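Beta/alpha-amylase (Paenibacillus polymyxa, PDB 3VOC) hydrolyses alpha-1,4-glucosidic linkages of starch, its family 14 beta-amylase domain, the part in this entry, releasing maltose from the non-reducing chain ends. Local coordinates at residues I151-R165 and F268-S281. Residues are numbered along the deposited sequence; the frame is centred on the assembly and turned at random.
Sequences IPKIYLSGGPSGELR and FDSVFGVRIGAKIS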
ATOM      1  N   ILE A 151      -2.248  21.205  -2.141  1.00 16.02           N
ATOM      2  CA  ILE A 151      -1.885  19.790  -2.331  1.00 15.44           C
ATOM      3  C   ILE A 151      -0.401  19.689  -2.705  1.00 15.78           C
ATOM      4  O   ILE A 151      -0.016  20.025  -3.820  1.00 15.75           O
ATOM      5  CB  ILE A 151      -2.791  19.101  -3.382  1.00 15.14           C
ATOM      6  CG1 ILE A 151      -4.254  19.104  -2.923  1.00 15.81           C
ATOM      7  CG2 ILE A 151      -2.315  17.657  -3.668  1.00 14.52           C
ATOM      8  CD1 ILE A 151      -5.235  18.598  -3.965  1.00 17.81           C
ATOM      9  N   PRO A 152       0.445  19.246  -1.761  1.00 15.80           N
ATOM     10  CA  PRO A 152       1.884  19.208  -2.031  1.00 16.24           C
ATOM     11  C   PRO A 152       2.378  17.870  -2.574  1.00 16.29           C
ATOM     12  O   PRO A 152       3.529  17.767  -2.999  1.00 16.82           O
ATOM     13  CB  PRO A 152       2.486  19.431  -0.647  1.00 16.04           C
ATOM     14  CG  PRO A 152       1.507  18.763   0.283  1.00 15.19           C
ATOM     15  CD  PRO A 152       0.140  18.926  -0.353  1.00 15.74           C
ATOM     16  N   LYS A 153       1.509  16.866  -2.561  1.00 16.24           N
ATOM     17  CA  LYS A 153       1.893  15.489  -2.850  1.00 16.91           C
ATOM     18  C   LYS A 153       0.607  14.695  -2.983  1.00 16.24           C
ATOM     19  O   LYS A 153      -0.404  15.021  -2.342  1.00 16.32           O
ATOM     20  CB  LYS A 153       2.768  14.948  -1.708  1.00 17.93           C
ATOM     21  CG  LYS A 153       3.317  13.553  -1.929  1.00 21.52           C
ATOM     22  CD  LYS A 153       4.646  13.382  -1.213  1.00 25.75           C
ATOM     23  CE  LYS A 153       5.491  12.297  -1.919  1.00 27.50           C
ATOM     24  NZ  LYS A 153       6.896  12.245  -1.437  1.00 25.21           N
ATOM     25  N   ILE A 154       0.617  13.672  -3.830  1.00 15.99           N
ATOM     26  CA  ILE A 154      -0.554  12.791  -3.986  1.00 15.77           C
ATOM     27  C   ILE A 154      -0.128  11.336  -3.834  1.00 16.09           C
ATOM     28  O   ILE A 154       0.909  10.956  -4.376  1.00 15.17           O
ATOM     29  CB  ILE A 154      -1.229  12.984  -5.377  1.00 15.66           C
ATOM     30  CG1 ILE A 154      -1.696  14.446  -5.537  1.00 15.99           C
ATOM     31  CG2 ILE A 154      -2.399  11.997  -5.557  1.00 15.45           C
ATOM     32  CD1 ILE A 154      -2.123  14.861  -6.959  1.00 16.28           C
ATOM     33  N   TYR A 155      -0.923  10.535  -3.108  1.00 15.87           N
ATOM     34  CA  TYR A 155      -0.641   9.098  -2.984  1.00 17.01           C
ATOM     35  C   TYR A 155      -1.584   8.262  -3.839  1.00 16.53           C
ATOM     36  O   TYR A 155      -2.760   8.618  -4.023  1.00 16.29           O
ATOM     37  CB  TYR A 155      -0.690   8.618  -1.511  1.00 17.45           C
ATOM     38  CG  TYR A 155       0.462   9.147  -0.651  1.00 23.42           C
ATOM     39  CD1 TYR A 155       1.771   9.212  -1.153  1.00 29.06           C
ATOM     40  CD2 TYR A 155       0.247   9.581   0.662  1.00 26.50           C
ATOM     41  CE1 TYR A 155       2.837   9.721  -0.372  1.00 31.19           C
ATOM     42  CE2 TYR A 155       1.301  10.074   1.453  1.00 29.66           C
ATOM     43  CZ  TYR A 155       2.596  10.139   0.933  1.00 32.26           C
ATOM     44  OH  TYR A 155       3.648  10.637   1.706  1.00 33.62           O
ATOM     45  N   LEU A 156      -1.064   7.145  -4.354  1.00 15.79           N
ATOM     46  CA  LEU A 156      -1.887   6.168  -5.051  1.00 15.38           C
ATOM     47  C   LEU A 156      -2.052   4.968  -4.143  1.00 15.37           C
ATOM     48  O   LEU A 156      -1.195   4.729  -3.278  1.00 16.42           O
ATOM     49  CB  LEU A 156      -1.203   5.720  -6.339  1.00 14.75           C
ATOM     50  CG  LEU A 156      -0.790   6.839  -7.291  1.00 14.67           C
ATOM     51  CD1 LEU A 156      -0.185   6.230  -8.546  1.00 15.41           C
ATOM     52  CD2 LEU A 156      -1.959   7.798  -7.621  1.00 13.51           C
ATOM     53  N   SER A 157      -3.130   4.209  -4.357  1.00 14.70           N
ATOM     54  CA  SER A 157      -3.332   2.923  -3.709  1.00 14.35           C
ATOM     55  C   SER A 157      -2.995   1.790  -4.692  1.00 14.39           C
ATOM     56  O   SER A 157      -3.664   1.610  -5.728  1.00 13.99           O
ATOM     57  CB  SER A 157      -4.780   2.799  -3.219  1.00 14.83           C
ATOM     58  OG  SER A 157      -5.052   1.479  -2.787  1.00 14.87           O
ATOM     59  N   GLY A 158      -1.952   1.032  -4.371  1.00 13.97           N
ATOM     60  CA  GLY A 158      -1.498  -0.061  -5.241  1.00 13.71           C
ATOM     61  C   GLY A 158      -2.180  -1.395  -4.978  1.00 13.52           C
ATOM     62  O   GLY A 158      -1.886  -2.380  -5.648  1.00 14.24           O
ATOM     63  N   GLY A 159      -3.077  -1.433  -4.001  1.00 13.81           N
ATOM     64  CA  GLY A 159      -3.788  -2.670  -3.652  1.00 14.13           C
ATOM     65  C   GLY A 159      -4.413  -2.610  -2.268  1.00 14.84           C
ATOM     66  O   GLY A 159      -4.679  -1.509  -1.750  1.00 15.03           O
ATOM     67  N   PRO A 160      -4.676  -3.786  -1.669  1.00 14.77           N
ATOM     68  CA  PRO A 160      -5.349  -3.865  -0.371  1.00 15.14           C
ATOM     69  C   PRO A 160      -4.701  -2.949   0.653  1.00 15.44           C
ATOM     70  O   PRO A 160      -3.460  -2.821   0.706  1.00 15.04           O
ATOM     71  CB  PRO A 160      -5.168  -5.330   0.040  1.00 14.60           C
ATOM     72  CG  PRO A 160      -5.012  -6.079  -1.307  1.00 14.28           C
ATOM     73  CD  PRO A 160      -4.272  -5.120  -2.170  1.00 15.25           C
ATOM     74  N   SER A 161      -5.545  -2.310   1.456  1.00 16.49           N
ATOM     75  CA  SER A 161      -5.086  -1.365   2.494  1.00 16.56           C
ATOM     76  C   SER A 161      -4.165  -0.256   1.985  1.00 16.56           C
ATOM     77  O   SER A 161      -3.339   0.261   2.740  1.00 17.02           O
ATOM     78  CB  SER A 161      -4.439  -2.116   3.674  1.00 17.31           C
ATOM     79  OG  SER A 161      -5.419  -2.892   4.353  1.00 19.41           O
ATOM     80  N   GLY A 162      -4.318   0.129   0.723  1.00 15.59           N
ATOM     81  CA  GLY A 162      -3.499   1.183   0.144  1.00 15.44           C
ATOM     82  C   GLY A 162      -2.049   0.806  -0.126  1.00 15.26           C
ATOM     83  O   GLY A 162      -1.201   1.683  -0.302  1.00 14.91           O
ATOM     84  N   GLU A 163      -1.771  -0.494  -0.202  1.00 14.26           N
ATOM     85  CA  GLU A 163      -0.413  -0.986  -0.355  1.00 14.17           C
ATOM     86  C   GLU A 163      -0.247  -1.780  -1.630  1.00 14.27           C
ATOM     87  O   GLU A 163      -1.136  -2.534  -2.021  1.00 14.49           O
ATOM     88  CB  GLU A 163      -0.058  -1.860   0.851  1.00 13.99           C
ATOM     89  CG  GLU A 163      -0.068  -1.075   2.155  1.00 15.03           C
ATOM     90  CD  GLU A 163       0.132  -1.962   3.386  1.00 16.58           C
ATOM     91  OE1 GLU A 163      -0.093  -3.199   3.314  1.00 16.78           O
ATOM     92  OE2 GLU A 163       0.536  -1.408   4.427  1.00 17.21           O
ATOM     93  N   LEU A 164       0.894  -1.625  -2.290  1.00 14.47           N
ATOM     94  CA  LEU A 164       1.160  -2.435  -3.468  1.00 14.28           C
ATOM     95  C   LEU A 164       1.531  -3.851  -3.024  1.00 14.49           C
ATOM     96  O   LEU A 164       2.710  -4.164  -2.780  1.00 14.96           O
ATOM     97  CB  LEU A 164       2.253  -1.803  -4.342  1.00 13.56           C
ATOM     98  CG  LEU A 164       2.656  -2.515  -5.638  1.00 13.59           C
ATOM     99  CD1 LEU A 164       1.644  -2.251  -6.768  1.00 13.76           C
ATOM    100  CD2 LEU A 164       4.047  -2.069  -6.082  1.00 12.29           C
ATOM    101  N   ARG A 165       0.516  -4.704  -2.918  1.00 14.76           N
ATOM    102  CA  ARG A 165       0.707  -6.095  -2.515  1.00 14.53           C
ATOM    103  C   ARG A 165      -0.532  -6.893  -2.886  1.00 14.54           C
ATOM    104  O   ARG A 165      -1.547  -6.316  -3.303  1.00 14.55           O
ATOM    105  CB  ARG A 165       0.966  -6.210  -0.999  1.00 14.68           C
ATOM    106  CG  ARG A 165      -0.207  -5.740  -0.116  1.00 14.49           C
ATOM    107  CD  ARG A 165      -0.030  -6.244   1.310  1.00 15.96           C
ATOM    108  NE  ARG A 165      -0.989  -5.659   2.251  1.00 16.41           N
ATOM    109  CZ  ARG A 165      -2.171  -6.187   2.563  1.00 17.35           C
ATOM    110  NH1 ARG A 165      -2.598  -7.313   1.974  1.00 15.86           N
ATOM    111  NH2 ARG A 165      -2.945  -5.575   3.459  1.00 13.03           N
ATOM    112  N   PHE A 268      -2.130  14.165 -13.497  1.00 15.89           N
ATOM    113  CA  PHE A 268      -1.760  15.079 -12.409  1.00 16.53           C
ATOM    114  C   PHE A 268      -0.628  16.025 -12.738  1.00 16.59           C
ATOM    115  O   PHE A 268      -0.554  17.105 -12.153  1.00 16.85           O
ATOM    116  CB  PHE A 268      -1.389  14.320 -11.118  1.00 16.51           C
ATOM    117  CG  PHE A 268      -2.495  13.467 -10.556  1.00 16.81           C
ATOM    118  CD1 PHE A 268      -3.846  13.793 -10.770  1.00 16.06           C
ATOM    119  CD2 PHE A 268      -2.187  12.351  -9.777  1.00 15.76           C
ATOM    120  CE1 PHE A 268      -4.874  12.997 -10.245  1.00 15.93           C
ATOM    121  CE2 PHE A 268      -3.206  11.553  -9.228  1.00 14.47           C
ATOM    122  CZ  PHE A 268      -4.547  11.868  -9.463  1.00 16.12           C
ATOM    123  N   ASP A 269       0.278  15.617 -13.627  1.00 17.17           N
ATOM    124  CA  ASP A 269       1.519  16.376 -13.803  1.00 17.93           C
ATOM    125  C   ASP A 269       1.306  17.772 -14.360  1.00 18.23           C
ATOM    126  O   ASP A 269       2.043  18.680 -14.005  1.00 18.66           O
ATOM    127  CB  ASP A 269       2.545  15.623 -14.652  1.00 18.24           C
ATOM    128  CG  ASP A 269       3.220  14.496 -13.883  1.00 19.38           C
ATOM    129  OD1 ASP A 269       2.876  14.271 -12.706  1.00 23.10           O
ATOM    130  OD2 ASP A 269       4.062  13.809 -14.472  1.00 21.77           O
ATOM    131  N   SER A 270       0.305  17.946 -15.214  1.00 19.01           N
ATOM    132  CA  SER A 270       0.023  19.281 -15.775  1.00 20.23           C
ATOM    133  C   SER A 270      -1.048  20.060 -14.990  1.00 20.34           C
ATOM    134  O   SER A 270      -1.371  21.189 -15.331  1.00 21.01           O
ATOM    135  CB  SER A 270      -0.344  19.172 -17.254  1.00 20.45           C
ATOM    136  OG  SER A 270      -1.565  18.475 -17.395  1.00 24.24           O
ATOM    137  N   VAL A 271      -1.587  19.465 -13.930  1.00 19.83           N
ATOM    138  CA  VAL A 271      -2.604  20.121 -13.120  1.00 19.23           C
ATOM    139  C   VAL A 271      -1.987  20.479 -11.775  1.00 19.47           C
ATOM    140  O   VAL A 271      -2.024  21.640 -11.351  1.00 20.29           O
ATOM    141  CB  VAL A 271      -3.857  19.220 -12.953  1.00 19.62           C
ATOM    142  CG1 VAL A 271      -4.844  19.831 -11.967  1.00 19.05           C
ATOM    143  CG2 VAL A 271      -4.527  18.973 -14.337  1.00 20.55           C
ATOM    144  N   PHE A 272      -1.394  19.484 -11.120  1.00 18.75           N
ATOM    145  CA  PHE A 272      -0.749  19.683  -9.827  1.00 18.05           C
ATOM    146  C   PHE A 272       0.766  19.792  -9.948  1.00 18.10           C
ATOM    147  O   PHE A 272       1.366  20.667  -9.340  1.00 18.11           O
ATOM    148  CB  PHE A 272      -1.141  18.553  -8.881  1.00 17.38           C
ATOM    149  CG  PHE A 272      -2.627  18.443  -8.684  1.00 16.91           C
ATOM    150  CD1 PHE A 272      -3.337  17.375  -9.231  1.00 14.91           C
ATOM    151  CD2 PHE A 272      -3.321  19.443  -8.001  1.00 15.52           C
ATOM    152  CE1 PHE A 272      -4.717  17.276  -9.056  1.00 16.63           C
ATOM    153  CE2 PHE A 272      -4.702  19.362  -7.828  1.00 16.84           C
ATOM    154  CZ  PHE A 272      -5.404  18.281  -8.349  1.00 16.35           C
ATOM    155  N   GLY A 273       1.377  18.896 -10.720  1.00 18.25           N
ATOM    156  CA  GLY A 273       2.829  18.905 -10.892  1.00 18.40           C
ATOM    157  C   GLY A 273       3.561  18.645  -9.584  1.00 18.56           C
ATOM    158  O   GLY A 273       4.619  19.227  -9.324  1.00 19.46           O
ATOM    159  N   VAL A 274       3.016  17.756  -8.763  1.00 17.64           N
ATOM    160  CA  VAL A 274       3.645  17.422  -7.483  1.00 16.93           C
ATOM    161  C   VAL A 274       4.171  15.988  -7.523  1.00 16.76           C
ATOM    162  O   VAL A 274       3.837  15.236  -8.439  1.00 17.30           O
ATOM    163  CB  VAL A 274       2.644  17.572  -6.314  1.00 16.52           C
ATOM    164  CG1 VAL A 274       2.273  19.051  -6.087  1.00 16.33           C
ATOM    165  CG2 VAL A 274       1.397  16.680  -6.556  1.00 15.76           C
ATOM    166  N   ARG A 275       5.001  15.614  -6.548  1.00 16.46           N
ATOM    167  CA  ARG A 275       5.426  14.206  -6.391  1.00 16.07           C
ATOM    168  C   ARG A 275       4.219  13.296  -6.152  1.00 15.45           C
ATOM    169  O   ARG A 275       3.293  13.657  -5.416  1.00 14.60           O
ATOM    170  CB  ARG A 275       6.399  14.040  -5.206  1.00 16.17           C
ATOM    171  CG  ARG A 275       7.742  14.775  -5.327  1.00 17.06           C
ATOM    172  CD  ARG A 275       8.447  14.460  -6.643  1.00 17.31           C
ATOM    173  NE  ARG A 275       8.720  13.031  -6.774  1.00 18.52           N
ATOM    174  CZ  ARG A 275       9.111  12.441  -7.897  1.00 19.15           C
ATOM    175  NH1 ARG A 275       9.270  13.149  -9.008  1.00 18.87           N
ATOM    176  NH2 ARG A 275       9.326  11.125  -7.924  1.00 19.20           N
ATOM    177  N   ILE A 276       4.249  12.118  -6.772  1.00 15.11           N
ATOM    178  CA  ILE A 276       3.223  11.107  -6.581  1.00 15.24           C
ATOM    179  C   ILE A 276       3.906   9.921  -5.907  1.00 15.82           C
ATOM    180  O   ILE A 276       5.038   9.547  -6.265  1.00 15.00           O
ATOM    181  CB  ILE A 276       2.611  10.677  -7.940  1.00 15.57           C
ATOM    182  CG1 ILE A 276       2.078  11.908  -8.691  1.00 15.44           C
ATOM    183  CG2 ILE A 276       1.499   9.613  -7.752  1.00 14.33           C
ATOM    184  CD1 ILE A 276       1.791  11.672 -10.184  1.00 16.67           C
ATOM    185  N   GLY A 277       3.226   9.337  -4.924  1.00 15.13           N
ATOM    186  CA  GLY A 277       3.799   8.211  -4.217  1.00 15.31           C
ATOM    187  C   GLY A 277       2.893   6.995  -4.126  1.00 14.93           C
ATOM    188  O   GLY A 277       1.684   7.061  -4.397  1.00 15.29           O
ATOM    189  N   ALA A 278       3.480   5.882  -3.711  1.00 14.42           N
ATOM    190  CA  ALA A 278       2.722   4.674  -3.413  1.00 14.53           C
ATOM    191  C   ALA A 278       3.442   3.961  -2.271  1.00 14.95           C
ATOM    192  O   ALA A 278       4.564   4.332  -1.908  1.00 14.26           O
ATOM    193  CB  ALA A 278       2.598   3.766  -4.646  1.00 14.34           C
ATOM    194  N   LYS A 279       2.792   2.948  -1.709  1.00 15.81           N
ATOM    195  CA  LYS A 279       3.261   2.329  -0.474  1.00 16.97           C
ATOM    196  C   LYS A 279       3.592   0.854  -0.630  1.00 16.92           C
ATOM    197  O   LYS A 279       2.835   0.086  -1.240  1.00 16.52           O
ATOM    198  CB  LYS A 279       2.219   2.510   0.629  1.00 17.56           C
ATOM    199  CG  LYS A 279       1.689   3.957   0.729  1.00 22.46           C
ATOM    200  CD  LYS A 279       0.666   4.183   1.865  1.00 27.16           C
ATOM    201  CE  LYS A 279       0.257   5.671   1.929  1.00 30.94           C
ATOM    202  NZ  LYS A 279      -0.534   6.032   3.162  1.00 31.65           N
ATOM    203  N   ILE A 280       4.731   0.471  -0.061  1.00 16.11           N
ATOM    204  CA  ILE A 280       5.081  -0.935   0.076  1.00 15.89           C
ATOM    205  C   ILE A 280       4.702  -1.362   1.492  1.00 15.61           C
ATOM    206  O   ILE A 280       4.953  -0.630   2.458  1.00 15.54           O
ATOM    207  CB  ILE A 280       6.586  -1.164  -0.237  1.00 16.22           C
ATOM    208  CG1 ILE A 280       6.856  -0.922  -1.736  1.00 15.52           C
ATOM    209  CG2 ILE A 280       7.052  -2.600   0.174  1.00 16.62           C
ATOM    210  CD1 ILE A 280       8.346  -1.108  -2.137  1.00 16.64           C
ATOM    211  N   SER A 281       4.071  -2.530   1.599  1.00 15.20           N
ATOM    212  CA  SER A 281       3.641  -3.098   2.861  1.00 15.72           C
ATOM    213  C   SER A 281       4.839  -3.487   3.720  1.00 16.16           C
ATOM    214  O   SER A 281       5.865  -3.929   3.192  1.00 16.30           O
ATOM    215  CB  SER A 281       2.820  -4.363   2.579  1.00 15.91           C
ATOM    216  OG  SER A 281       2.205  -4.861   3.761  1.00 17.81           O
TER
HETATM  217  O   HOH W   1       5.763  17.508  -4.673  1.00 21.81           O
HETATM  218  O   HOH W   2       0.100   2.320  -2.537  1.00 15.52           O
HETATM  219  O   HOH W   3       2.194  -2.650   6.147  1.00 22.69           O
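Y155 lies beside G277, and I154 beside I276, on the neighbouring parallel strands 153-156 and 275-279, the fourth and fifth of the closed eight-stranded TIM barrel. I154 O accepts from G277 N at 2.9 Å, and L156 N gives to G277 O at 2.7 Å. The CA of G277 sits at the edge of the Y155 ring.

I154 faces the helix layer. Its CG1 lies beside the backbone N (chi1 -60°) and meets V274 CG2. Its CG2 reaches F268 CE2. The tip, CD1, lies over one face of the F268 ring in a CH-pi contact, 4.0 Å from the centroid. The same methyl is 3.6 Å from F272 CD1. Helix 127-144 packs against both phenylalanines. L156 CG continues this apolar layer against I276 CG2.

K153 is on the barrel-interior face with Y155. Its NZ forms a salt bridge with D318 and a hydrogen bond with N357.

Past the strand, one water links the two segments: it donates to L156 O and G162 O and accepts from G158 N and K279 N. L164 N then bonds K279 O at 2.8 Å. K279, by similarity a substrate-binding residue, lays CB, CG and CD along G162 O. Its CE approaches Y155 CD2. Its NZ forms a salt bridge with E359, the likely proton acceptor.

E163 is the predicted proton donor. R165 NE makes a salt-bridge hydrogen bond to E163 OE1, in the guanidinium plane, at 2.8 Å. S281 OG donates to the same oxygen at 2.9 Å, from 53° out of the carboxylate plane. Two donors thus hold E163 OE1, while a water donates to E163 OE2 at 2.7 Å.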